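ABC-type branched-chain amino acid transport systems periplasmic component-like protein (Thermomonospora curvata, PDB 4N03) probably serves as the substrate-binding component of an ABC transporter and holds a fatty acid, palmitic acid, in the crystal. Local coordinates at residues A235-L238 against A239-R243. Residues are numbered along the deposited sequence; the frame is centred on the assembly and turned at random. Where two conformers were deposited one is given.
Sequences AASL and AGIAR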
loop_
_atom_site.group_PDB
_atom_site.type_symbol
_atom_site.label_atom_id
_atom_site.label_comp_id
_atom_site.label_asym_id
_atom_site.label_seq_id
_atom_site.Cartn_x
_atom_site.Cartn_y
_atom_site.Cartn_z
ATOM N N ALA A 235 10.563 5.631 10.836
ATOM C CA ALA A 235 9.635 6.580 11.464
ATOM C C ALA A 235 9.880 6.688 12.956
ATOM O O ALA A 235 9.911 7.786 13.508
ATOM C CB ALA A 235 8.194 6.170 11.214
ATOM N N ALA A 236 10.034 5.544 13.646
ATOM C CA ALA A 236 10.277 5.565 15.084
ATOM C C ALA A 236 11.547 6.329 15.385
ATOM O O ALA A 236 11.615 7.100 16.336
ATOM C CB ALA A 236 10.318 4.170 15.650
ATOM N N SER A 237 12.615 6.046 14.629
ATOM C CA SER A 237 13.914 6.657 14.872
ATOM C C SER A 237 13.840 8.170 14.615
ATOM O O SER A 237 14.230 8.993 15.422
ATOM C CB SER A 237 14.976 6.001 14.007
ATOM O OG SER A 237 16.231 6.598 14.210
ATOM N N LEU A 238 13.329 8.552 13.444
ATOM C CA LEU A 238 13.281 9.956 13.095
ATOM C C LEU A 238 12.422 10.761 14.063
ATOM O O LEU A 238 12.821 11.817 14.548
ATOM C CB LEU A 238 12.786 10.116 11.656
ATOM C CG LEU A 238 12.777 11.577 11.196
ATOM C CD1 LEU A 238 13.114 11.695 9.727
ATOM C CD2 LEU A 238 11.414 12.164 11.471
ATOM N N ALA A 239 11.219 10.251 14.355
ATOM C CA ALA A 239 10.317 10.999 15.218
ATOM C C ALA A 239 10.906 11.106 16.605
ATOM O O ALA A 239 10.919 12.161 17.208
ATOM C CB ALA A 239 8.926 10.339 15.256
ATOM N N GLY A 240 11.395 9.983 17.138
ATOM C CA GLY A 240 11.957 10.021 18.482
ATOM C C GLY A 240 13.146 10.934 18.599
ATOM O O GLY A 240 13.234 11.738 19.530
ATOM N N ILE A 241 14.091 10.847 17.661
ATOM C CA ILE A 241 15.253 11.699 17.737
ATOM C C ILE A 241 14.854 13.178 17.572
ATOM O O ILE A 241 15.320 14.052 18.289
ATOM C CB ILE A 241 16.337 11.248 16.756
ATOM C CG1 ILE A 241 16.828 9.851 17.078
ATOM C CG2 ILE A 241 17.489 12.227 16.758
ATOM C CD1 ILE A 241 17.612 9.248 15.934
ATOM N N ALA A 242 13.995 13.476 16.592
ATOM C CA ALA A 242 13.578 14.860 16.386
ATOM C C ALA A 242 12.993 15.446 17.650
ATOM O O ALA A 242 13.351 16.551 18.065
ATOM C CB ALA A 242 12.563 14.964 15.250
ATOM N N ARG A 243 12.072 14.697 18.319
ATOM C CA ARG A 243 11.447 15.288 19.486
ATOM C C ARG A 243 12.422 15.397 20.655
ATOM O O ARG A 243 12.359 16.363 21.400
ATOM C CB ARG A 243 10.199 14.494 19.892
ATOM C CG ARG A 243 9.162 14.423 18.775
ATOM C CD ARG A 243 8.804 15.770 18.194
ATOM N NE ARG A 243 7.810 15.607 17.139
ATOM C CZ ARG A 243 7.667 16.412 16.091
ATOM N NH1 ARG A 243 8.457 17.468 15.912
ATOM N NH2 ARG A 243 6.738 16.135 15.209
#
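Ser237 and Ile241 meet one turn apart on helix 232-244, the helical link of a beta-alpha-beta unit between strands 225-229 and 251-253 in one lobe of this periplasmic binding protein. Four successive i to i+4 backbone bonds hold the turns together, from Ala239 N to Ala235 O through Ala242 N to Leu238 O. The straightest runs from Ile241 N to Ser237 O at 2.9 Å, with an N-H...O angle of 167°.

On the tightly packed side Leu238 touches Ile251 of strand 251-253, Val215 of helix 212-220 and Met211 just before that helix, while the methyl of Ala239 sits against Ile251 and the short helix 268-271. Ala242 CB rests 3.2 Å from Leu238 O.

The looser side carries the partly exposed Ala236, Ser237, Gly240 and Ile241, Gly240 adding no side chain; Ala236 still touches Leu262 and Ala267. With chi1 at 179°, Ser237 OG stands beside its own carbonyl carbon, where it hydrogen-bonds Met211 N. In Ile241 CG1 stands beside the backbone N instead (chi1 -62°): this arm packs along Ser237, with CG1 3.2 Å from Ser237 O and CD1 3.4 Å from Ser237 OG.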